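Local coordinates for alpha-L-rhamnosidase (Streptomyces avermitilis, PDB 3W5M), which hydrolyses terminal non-reducing alpha-L-rhamnose residues from alpha-L-rhamnosides such as naringin, rutin, hesperidin and the arabinogalactan-protein gum arabic, at residues 146-151 with 282-287; 136-141 with 235-240; 141-146 with 257-262. All coordinates share one frame; numbering follows the deposited sequence.

Interaction 1 of 3, residues 146-151 with 282-287; sequences GEPANS and KVAAAW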
loop_
_atom_site.group_PDB
_atom_site.type_symbol
_atom_site.label_atom_id
_atom_site.label_comp_id
_atom_site.label_asym_id
_atom_site.label_seq_id
_atom_site.Cartn_x
_atom_site.Cartn_y
_atom_site.Cartn_z
ATOM N N GLY A 146 28.967 42.211 -9.201
ATOM C CA GLY A 146 28.413 42.437 -7.862
ATOM C C GLY A 146 28.603 41.303 -6.850
ATOM O O GLY A 146 29.711 40.773 -6.652
ATOM N N GLU A 147 27.499 40.959 -6.203
ATOM C CA GLU A 147 27.464 40.003 -5.110
ATOM C C GLU A 147 26.429 38.935 -5.494
ATOM O O GLU A 147 25.250 39.022 -5.126
ATOM C CB GLU A 147 27.055 40.753 -3.840
ATOM C CG GLU A 147 27.246 39.990 -2.552
ATOM C CD GLU A 147 28.676 40.072 -2.038
ATOM O OE1 GLU A 147 29.595 39.640 -2.778
ATOM O OE2 GLU A 147 28.876 40.548 -0.889
ATOM N N PRO A 148 26.853 37.951 -6.297
ATOM C CA PRO A 148 25.865 37.057 -6.903
ATOM C C PRO A 148 25.028 36.223 -5.929
ATOM O O PRO A 148 23.876 35.887 -6.248
ATOM C CB PRO A 148 26.719 36.163 -7.832
ATOM C CG PRO A 148 27.987 36.941 -8.039
ATOM C CD PRO A 148 28.227 37.632 -6.732
ATOM N N ALA A 149 25.573 35.910 -4.762
ATOM C CA ALA A 149 24.837 35.161 -3.753
ATOM C C ALA A 149 23.637 35.979 -3.240
ATOM O O ALA A 149 22.625 35.417 -2.836
ATOM C CB ALA A 149 25.755 34.751 -2.611
ATOM N N ASN A 150 23.749 37.299 -3.329
ATOM C CA ASN A 150 22.656 38.208 -2.977
ATOM C C ASN A 150 21.768 38.509 -4.187
ATOM O O ASN A 150 20.550 38.304 -4.137
ATOM C CB ASN A 150 23.222 39.496 -2.348
ATOM C CG ASN A 150 22.130 40.450 -1.879
ATOM O OD1 ASN A 150 21.917 41.497 -2.478
ATOM N ND2 ASN A 150 21.422 40.077 -0.812
ATOM N N SER A 151 22.371 38.976 -5.281
ATOM C CA SER A 151 21.606 39.375 -6.458
ATOM C C SER A 151 22.480 39.374 -7.717
ATOM O O SER A 151 23.578 39.903 -7.706
ATOM C CB SER A 151 21.011 40.783 -6.250
ATOM O OG SER A 151 20.046 41.037 -7.247
ATOM N N LYS A 282 34.121 34.370 -10.179
ATOM C CA LYS A 282 34.052 34.837 -8.801
ATOM C C LYS A 282 33.353 33.793 -7.933
ATOM O O LYS A 282 32.297 33.263 -8.308
ATOM C CB LYS A 282 33.246 36.144 -8.760
ATOM C CG LYS A 282 33.157 36.776 -7.374
ATOM C CD LYS A 282 32.143 37.901 -7.367
ATOM C CE LYS A 282 31.765 38.290 -5.935
ATOM N NZ LYS A 282 32.962 38.494 -5.078
ATOM N N VAL A 283 33.938 33.518 -6.763
ATOM C CA VAL A 283 33.270 32.674 -5.774
ATOM C C VAL A 283 32.122 33.520 -5.207
ATOM O O VAL A 283 32.348 34.649 -4.691
ATOM C CB VAL A 283 34.227 32.219 -4.661
ATOM C CG1 VAL A 283 33.472 31.508 -3.528
ATOM C CG2 VAL A 283 35.317 31.309 -5.213
ATOM N N ALA A 284 30.903 32.994 -5.329
ATOM C CA ALA A 284 29.699 33.631 -4.761
ATOM C C ALA A 284 29.529 33.246 -3.282
ATOM O O ALA A 284 29.086 34.058 -2.466
ATOM C CB ALA A 284 28.442 33.247 -5.572
ATOM N N ALA A 285 29.873 32.000 -2.949
ATOM C CA ALA A 285 29.839 31.464 -1.571
ATOM C C ALA A 285 30.524 30.119 -1.566
ATOM O O ALA A 285 30.399 29.361 -2.539
ATOM C CB ALA A 285 28.404 31.276 -1.096
ATOM N N ALA A 286 31.200 29.803 -0.461
ATOM C CA ALA A 286 31.704 28.457 -0.254
ATOM C C ALA A 286 30.486 27.541 -0.052
ATOM O O ALA A 286 29.372 28.002 0.293
ATOM C CB ALA A 286 32.621 28.399 0.958
ATOM N N TRP A 287 30.682 26.243 -0.276
ATOM C CA TRP A 287 29.589 25.327 -0.024
ATOM C C TRP A 287 29.146 25.461 1.432
ATOM O O TRP A 287 29.969 25.526 2.335
ATOM C CB TRP A 287 30.015 23.902 -0.295
ATOM C CG TRP A 287 28.922 22.940 -0.023
ATOM C CD1 TRP A 287 27.879 22.621 -0.836
ATOM C CD2 TRP A 287 28.762 22.166 1.172
ATOM N NE1 TRP A 287 27.070 21.684 -0.213
ATOM C CE2 TRP A 287 27.596 21.395 1.016
ATOM C CE3 TRP A 287 29.486 22.066 2.366
ATOM C CZ2 TRP A 287 27.140 20.505 2.014
ATOM C CZ3 TRP A 287 29.023 21.188 3.367
ATOM C CH2 TRP A 287 27.869 20.417 3.169
HETATM O O HOH W 1 32.075 39.256 -2.668
HETATM O O HOH W 2 28.227 36.480 -3.462
#
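Pro-148 and Ala-149 meet Ala-284 through small apolar groups, and the rest of the contact is made by the chain of Lys-282 and two bridging waters. The apolar part is slight: the CB atoms of Pro-148 and Ala-284 are 4.1 Å apart, and the methyl group of Ala-149 sits against the carbonyl oxygen of Ala-284, with CB to O at 3.4 Å.

Lys-282 passes obliquely across the Pro-148 ring. Its CG is anti to the backbone N (chi1 -177°) and the chain stays extended until a bend at chi4 (49°), which brings the methylenes rather than the amine against the loop. CE lies 3.7 Å from Pro-148 CD and 3.3 Å from the carbonyl oxygen of Gly-146.

No direct hydrogen bond joins the segments; two waters make the polar links. One donates to Glu-147 OE1 and accepts from Lys-282 NZ, standing between two opposite charges whose atoms, OE1 of Glu-147 and NZ of Lys-282, are 4.2 Å apart. The second accepts from the backbone N of Ala-149 and donates to Ala-284 O at 2.8 Å. Within the loop, Glu-147 O accepts from the backbone N atoms of both Asn-150 and Ser-151, which holds the turn in shape.

The contact thus joins the loop after strand 139-142 to strand 282-286, which pairs with 139-142 within CBM67. The side chain of Ala-149 lies about 6 Å from that of the calcium ligand Pro-233, and on the strand side Ala-284 and Ala-285 both face Trp-140, the geometry of a classic beta bulge.

Interaction 2 of 3, residues 136-141 with 235-240; sequences EGSSWI and GWICVL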
loop_
_atom_site.group_PDB
_atom_site.type_symbol
_atom_site.label_atom_id
_atom_site.label_comp_id
_atom_site.label_asym_id
_atom_site.label_seq_id
_atom_site.Cartn_x
_atom_site.Cartn_y
_atom_site.Cartn_z
ATOM N N GLU A 136 31.103 19.198 -0.900
ATOM C CA GLU A 136 31.953 19.733 0.165
ATOM C C GLU A 136 33.361 20.001 -0.354
ATOM O O GLU A 136 33.931 19.203 -1.097
ATOM C CB GLU A 136 32.002 18.758 1.348
ATOM C CG GLU A 136 30.616 18.408 1.856
ATOM C CD GLU A 136 30.593 17.769 3.237
ATOM O OE1 GLU A 136 31.503 18.029 4.061
ATOM O OE2 GLU A 136 29.635 17.012 3.501
ATOM N N GLY A 137 33.908 21.144 0.017
ATOM C CA GLY A 137 35.197 21.558 -0.524
ATOM C C GLY A 137 35.069 22.397 -1.787
ATOM O O GLY A 137 36.047 22.993 -2.208
ATOM N N SER A 138 33.875 22.461 -2.384
ATOM C CA SER A 138 33.677 23.238 -3.591
ATOM C C SER A 138 33.086 24.614 -3.275
ATOM O O SER A 138 32.753 24.922 -2.114
ATOM C CB SER A 138 32.775 22.495 -4.578
ATOM O OG SER A 138 32.934 23.088 -5.847
ATOM N N SER A 139 32.986 25.438 -4.305
ATOM C CA SER A 139 32.442 26.789 -4.159
ATOM C C SER A 139 31.379 27.037 -5.192
ATOM O O SER A 139 31.482 26.542 -6.338
ATOM C CB SER A 139 33.558 27.791 -4.369
ATOM O OG SER A 139 34.517 27.629 -3.345
ATOM N N TRP A 140 30.348 27.800 -4.808
ATOM C CA TRP A 140 29.388 28.326 -5.767
ATOM C C TRP A 140 30.057 29.466 -6.502
ATOM O O TRP A 140 30.619 30.355 -5.859
ATOM C CB TRP A 140 28.149 28.892 -5.080
ATOM C CG TRP A 140 27.336 27.860 -4.365
ATOM C CD1 TRP A 140 27.491 27.449 -3.089
ATOM C CD2 TRP A 140 26.193 27.173 -4.880
ATOM N NE1 TRP A 140 26.544 26.496 -2.776
ATOM C CE2 TRP A 140 25.728 26.313 -3.858
ATOM C CE3 TRP A 140 25.516 27.195 -6.111
ATOM C CZ2 TRP A 140 24.598 25.492 -4.015
ATOM C CZ3 TRP A 140 24.419 26.362 -6.278
ATOM C CH2 TRP A 140 23.964 25.521 -5.229
ATOM N N ILE A 141 30.049 29.419 -7.832
ATOM C CA ILE A 141 30.701 30.461 -8.616
ATOM C C ILE A 141 29.745 31.128 -9.592
ATOM O O ILE A 141 28.692 30.569 -9.950
ATOM C CB ILE A 141 31.980 29.959 -9.358
ATOM C CG1 ILE A 141 31.671 28.857 -10.369
ATOM C CG2 ILE A 141 32.993 29.477 -8.364
ATOM C CD1 ILE A 141 32.818 28.636 -11.343
ATOM N N GLY A 235 24.406 31.222 -9.011
ATOM C CA GLY A 235 25.674 30.567 -8.791
ATOM C C GLY A 235 25.570 29.118 -9.233
ATOM O O GLY A 235 24.470 28.555 -9.294
ATOM N N TRP A 236 26.711 28.487 -9.482
ATOM C CA TRP A 236 26.674 27.050 -9.821
ATOM C C TRP A 236 27.886 26.426 -9.143
ATOM O O TRP A 236 28.848 27.127 -8.803
ATOM C CB TRP A 236 26.607 26.797 -11.355
ATOM C CG TRP A 236 27.862 27.129 -12.088
ATOM C CD1 TRP A 236 28.236 28.353 -12.579
ATOM C CD2 TRP A 236 28.946 26.233 -12.386
ATOM N NE1 TRP A 236 29.482 28.268 -13.162
ATOM C CE2 TRP A 236 29.931 26.980 -13.079
ATOM C CE3 TRP A 236 29.157 24.869 -12.165
ATOM C CZ2 TRP A 236 31.132 26.414 -13.538
ATOM C CZ3 TRP A 236 30.362 24.298 -12.628
ATOM C CH2 TRP A 236 31.328 25.078 -13.294
ATOM N N ILE A 237 27.816 25.125 -8.875
ATOM C CA ILE A 237 28.848 24.485 -8.096
ATOM C C ILE A 237 29.061 23.069 -8.654
ATOM O O ILE A 237 28.089 22.419 -9.099
ATOM C CB ILE A 237 28.380 24.423 -6.619
ATOM C CG1 ILE A 237 29.497 23.886 -5.692
ATOM C CG2 ILE A 237 27.072 23.602 -6.506
ATOM C CD1 ILE A 237 29.226 24.147 -4.199
ATOM N N CYS A 238 30.303 22.578 -8.643
ATOM C CA CYS A 238 30.520 21.195 -9.065
ATOM C C CYS A 238 31.723 20.577 -8.371
ATOM O O CYS A 238 32.567 21.299 -7.801
ATOM C CB CYS A 238 30.653 21.080 -10.601
ATOM S SG CYS A 238 32.241 21.661 -11.253
ATOM N N VAL A 239 31.772 19.239 -8.382
ATOM C CA VAL A 239 33.012 18.513 -8.097
ATOM C C VAL A 239 33.161 17.426 -9.155
ATOM O O VAL A 239 32.212 16.699 -9.452
ATOM C CB VAL A 239 33.061 17.842 -6.697
ATOM C CG1 VAL A 239 34.421 17.169 -6.475
ATOM C CG2 VAL A 239 32.814 18.852 -5.586
ATOM N N LEU A 240 34.353 17.345 -9.711
ATOM C CA LEU A 240 34.702 16.244 -10.604
ATOM C C LEU A 240 35.646 15.355 -9.814
ATOM O O LEU A 240 36.728 15.789 -9.416
ATOM C CB LEU A 240 35.346 16.768 -11.889
ATOM C CG LEU A 240 36.010 15.743 -12.841
ATOM C CD1 LEU A 240 34.936 14.872 -13.472
ATOM C CD2 LEU A 240 36.790 16.502 -13.902
#
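Ile-237 lays its CG2 methyl over the six-membered ring of Trp-140, 3.7 Å from the centroid and only 4° off the normal, a CH-pi contact in the closely packed part of the interface. On its other branch CG1 meets the carbonyl oxygen of Ser-139 and the hydroxyl of Ser-138, while CD1 lies by the pyrrole part of the Trp-140 ring. At the rim of the same indole, in its plane, lies the backbone of Gly-235. A second CH-pi contact sets Ile-141 CG1 over the five-membered ring of Trp-236, while Ile-141 CD1 reaches Trp-236 CZ2 at 3.5 Å; the isoleucine lies lengthwise beside the indole, both heading in the same direction.

One antiparallel hydrogen-bonded pair, Ile-141 with Trp-236, ties the backbones: Ile-141 N donates to Trp-236 O at 2.8 Å (168° at the hydrogen), and Trp-236 N returns a more bent bond to Ile-141 O.

The short segments run at 137° between N-to-C directions, well off antiparallel, and the chains separate toward Ser-138. Its OG still donates to Cys-238 O at 2.7 Å, but Glu-136 and Gly-137 lie exposed past that point.

The Trp-140 side chain is about 4 Å from that of Trp-203, an L-rhamnose-binding residue of CBM67, so the contact backs the sugar site. Strand 235-244 runs between 171-179 and 247-252 in its sheet, whereas 139-142 pairs with 282-286; Trp-292 stacks on Trp-140, and Phe-159 meets Trp-236 edge-to-face.

Interaction 3 of 3, residues 141-146 with 257-262; sequences IWFPEG and WKSTDH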
loop_
_atom_site.group_PDB
_atom_site.type_symbol
_atom_site.label_atom_id
_atom_site.label_comp_id
_atom_site.label_asym_id
_atom_site.label_seq_id
_atom_site.Cartn_x
_atom_site.Cartn_y
_atom_site.Cartn_z
ATOM N N ILE A 141 30.049 29.419 -7.832
ATOM C CA ILE A 141 30.701 30.461 -8.616
ATOM C C ILE A 141 29.745 31.128 -9.592
ATOM O O ILE A 141 28.692 30.569 -9.950
ATOM C CB ILE A 141 31.980 29.959 -9.358
ATOM C CG1 ILE A 141 31.671 28.857 -10.369
ATOM C CG2 ILE A 141 32.993 29.477 -8.364
ATOM C CD1 ILE A 141 32.818 28.636 -11.343
ATOM N N TRP A 142 30.106 32.349 -10.005
ATOM C CA TRP A 142 29.375 33.067 -11.036
ATOM C C TRP A 142 30.338 33.964 -11.766
ATOM O O TRP A 142 31.525 33.986 -11.457
ATOM C CB TRP A 142 28.226 33.888 -10.384
ATOM C CG TRP A 142 27.198 34.325 -11.326
ATOM C CD1 TRP A 142 26.907 35.626 -11.680
ATOM C CD2 TRP A 142 26.266 33.499 -12.039
ATOM N NE1 TRP A 142 25.862 35.645 -12.567
ATOM C CE2 TRP A 142 25.448 34.365 -12.815
ATOM C CE3 TRP A 142 26.048 32.113 -12.112
ATOM C CZ2 TRP A 142 24.432 33.889 -13.672
ATOM C CZ3 TRP A 142 25.021 31.640 -12.960
ATOM C CH2 TRP A 142 24.232 32.537 -13.723
ATOM N N PHE A 143 29.831 34.698 -12.746
ATOM C CA PHE A 143 30.598 35.778 -13.351
ATOM C C PHE A 143 30.866 36.885 -12.298
ATOM O O PHE A 143 30.008 37.117 -11.414
ATOM C CB PHE A 143 29.859 36.329 -14.576
ATOM C CG PHE A 143 30.625 37.419 -15.279
ATOM C CD1 PHE A 143 31.614 37.100 -16.207
ATOM C CD2 PHE A 143 30.437 38.762 -14.927
ATOM C CE1 PHE A 143 32.346 38.097 -16.828
ATOM C CE2 PHE A 143 31.195 39.763 -15.527
ATOM C CZ PHE A 143 32.143 39.433 -16.484
ATOM N N PRO A 144 32.049 37.539 -12.357
ATOM C CA PRO A 144 32.356 38.580 -11.368
ATOM C C PRO A 144 31.551 39.843 -11.628
ATOM O O PRO A 144 32.065 40.807 -12.207
ATOM C CB PRO A 144 33.862 38.835 -11.567
ATOM C CG PRO A 144 34.127 38.414 -12.990
ATOM C CD PRO A 144 33.246 37.195 -13.161
ATOM N N GLU A 145 30.288 39.808 -11.224
ATOM C CA GLU A 145 29.407 40.987 -11.266
ATOM C C GLU A 145 28.729 41.100 -9.890
ATOM O O GLU A 145 28.047 40.175 -9.447
ATOM C CB GLU A 145 28.377 40.876 -12.399
ATOM C CG GLU A 145 27.624 39.557 -12.442
ATOM C CD GLU A 145 26.823 39.335 -13.727
ATOM O OE1 GLU A 145 26.689 40.266 -14.553
ATOM O OE2 GLU A 145 26.310 38.216 -13.914
ATOM N N GLY A 146 28.967 42.211 -9.201
ATOM C CA GLY A 146 28.413 42.437 -7.862
ATOM C C GLY A 146 28.603 41.303 -6.850
ATOM O O GLY A 146 29.711 40.773 -6.652
ATOM N N TRP A 257 38.498 28.889 -12.688
ATOM C CA TRP A 257 37.672 28.862 -13.893
ATOM C C TRP A 257 37.643 30.248 -14.480
ATOM O O TRP A 257 37.681 31.232 -13.739
ATOM C CB TRP A 257 36.224 28.453 -13.590
ATOM C CG TRP A 257 36.055 26.995 -13.248
ATOM C CD1 TRP A 257 36.545 26.327 -12.147
ATOM C CD2 TRP A 257 35.313 26.040 -13.999
ATOM N NE1 TRP A 257 36.147 25.013 -12.186
ATOM C CE2 TRP A 257 35.399 24.808 -13.315
ATOM C CE3 TRP A 257 34.592 26.101 -15.206
ATOM C CZ2 TRP A 257 34.790 23.628 -13.806
ATOM C CZ3 TRP A 257 33.980 24.931 -15.688
ATOM C CH2 TRP A 257 34.092 23.721 -14.989
ATOM N N LYS A 258 37.559 30.319 -15.802
ATOM C CA LYS A 258 37.373 31.594 -16.504
ATOM C C LYS A 258 35.895 31.767 -16.771
ATOM O O LYS A 258 35.190 30.781 -16.979
ATOM C CB LYS A 258 38.134 31.608 -17.836
ATOM C CG LYS A 258 39.645 31.624 -17.720
ATOM C CD LYS A 258 40.128 32.911 -17.050
ATOM C CE LYS A 258 41.560 33.269 -17.442
ATOM N NZ LYS A 258 41.635 34.023 -18.724
ATOM N N SER A 259 35.420 33.017 -16.774
ATOM C CA SER A 259 34.026 33.301 -17.059
ATOM C C SER A 259 33.845 34.468 -18.027
ATOM O O SER A 259 34.707 35.338 -18.102
ATOM C CB SER A 259 33.254 33.580 -15.761
ATOM O OG SER A 259 31.868 33.789 -16.099
ATOM N N THR A 260 32.726 34.486 -18.751
ATOM C CA THR A 260 32.391 35.662 -19.564
ATOM C C THR A 260 30.922 35.995 -19.496
ATOM O O THR A 260 30.109 35.100 -19.274
ATOM C CB THR A 260 32.832 35.529 -21.037
ATOM O OG1 THR A 260 32.737 36.810 -21.669
ATOM C CG2 THR A 260 31.978 34.491 -21.792
ATOM N N ASP A 261 30.600 37.279 -19.683
ATOM C CA ASP A 261 29.215 37.762 -19.718
ATOM C C ASP A 261 28.678 38.162 -21.100
ATOM O O ASP A 261 27.599 38.750 -21.186
ATOM C CB ASP A 261 29.020 38.936 -18.732
ATOM C CG ASP A 261 29.909 40.166 -19.057
ATOM O OD1 ASP A 261 30.840 40.078 -19.892
ATOM O OD2 ASP A 261 29.690 41.246 -18.440
ATOM N N HIS A 262 29.427 37.879 -22.170
ATOM C CA HIS A 262 28.935 38.110 -23.543
ATOM C C HIS A 262 28.952 36.766 -24.223
ATOM O O HIS A 262 29.979 36.063 -24.163
ATOM C CB HIS A 262 29.844 39.077 -24.319
ATOM C CG HIS A 262 30.049 40.387 -23.631
ATOM N ND1 HIS A 262 29.056 41.340 -23.537
ATOM C CD2 HIS A 262 31.129 40.901 -22.991
ATOM C CE1 HIS A 262 29.512 42.385 -22.866
ATOM N NE2 HIS A 262 30.767 42.144 -22.525
#
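Phe-143 and Asp-261 lie stacked, the ring and carboxylate planes 12° apart. The CB of Asp-261 stands almost directly above the ring, 3.8 Å from its centroid and 5° off the normal, making a CH-pi contact, and the carboxylate continues outward from there over one side of the same face, with CG 3.5 Å from Phe-143 CZ. A chi1 of 61° sets this carboxyl carbon between the backbone N and carbonyl carbon of Asp-261, which lays the group over the ring. The opposite face of the phenyl is taken by CD of Pro-144, the next residue in the chain, so the ring is sandwiched between a proline methylene and an acidic side chain.

At its edge, near the ring plane, stands the hydroxyl of Ser-259, 3.3 Å from Phe-143 CD1. This is packing and not a bond to the ring: the hydroxyl is hydrogen-bonded to the carbonyl of Trp-158 in the neighbouring strand. On the face that Asp-261 covers, its backbone N also approaches, 3.4 Å from Phe-143 CE1.

The chain leaves strand 139-142 through an inverse gamma turn centred on Pro-144, closed by the 2.7 Å backbone bond from Glu-145 N to Phe-143 O, and the contact thereby joins that strand's exit to 258-260, an outermost strand of a five-stranded antiparallel sheet in the beta-sandwich of CBM67.

Trp-142, on the other side of the strand, donates from NE1 to the anti lone pair of Glu-145 OE2 in a bent bond, tilted from the indole plane; Arg-157 forms a salt bridge with that same oxygen. At the start of the interface Ile-141 and Trp-257 cross at about a right angle, CD1 of the isoleucine lying over one face of the indole and 4.1 Å from Trp-257 CB.

How the interactions relate
All three interactions lie within the CBM67 module, 40 to 50 Å from the centre of the chain, and turn on strand 139-142 with the loop after it. Interactions 1 and 2 have centres about 11 Å apart, as do 1 and 3, while 2 and 3 are about 14 Å apart. Interactions 2 and 3 share Ile-141, 1 and 3 Gly-146. Along the chain, residues 136-151 come first, then their partners in the order 235-240, 257-262 and 282-287; the strand and loop so anchored lie beside the calcium and L-rhamnose site. Backbone bonds between 139-142 and 282-286 link interaction 1 to both others, and Trp-236 and Trp-257 join 2 to 3.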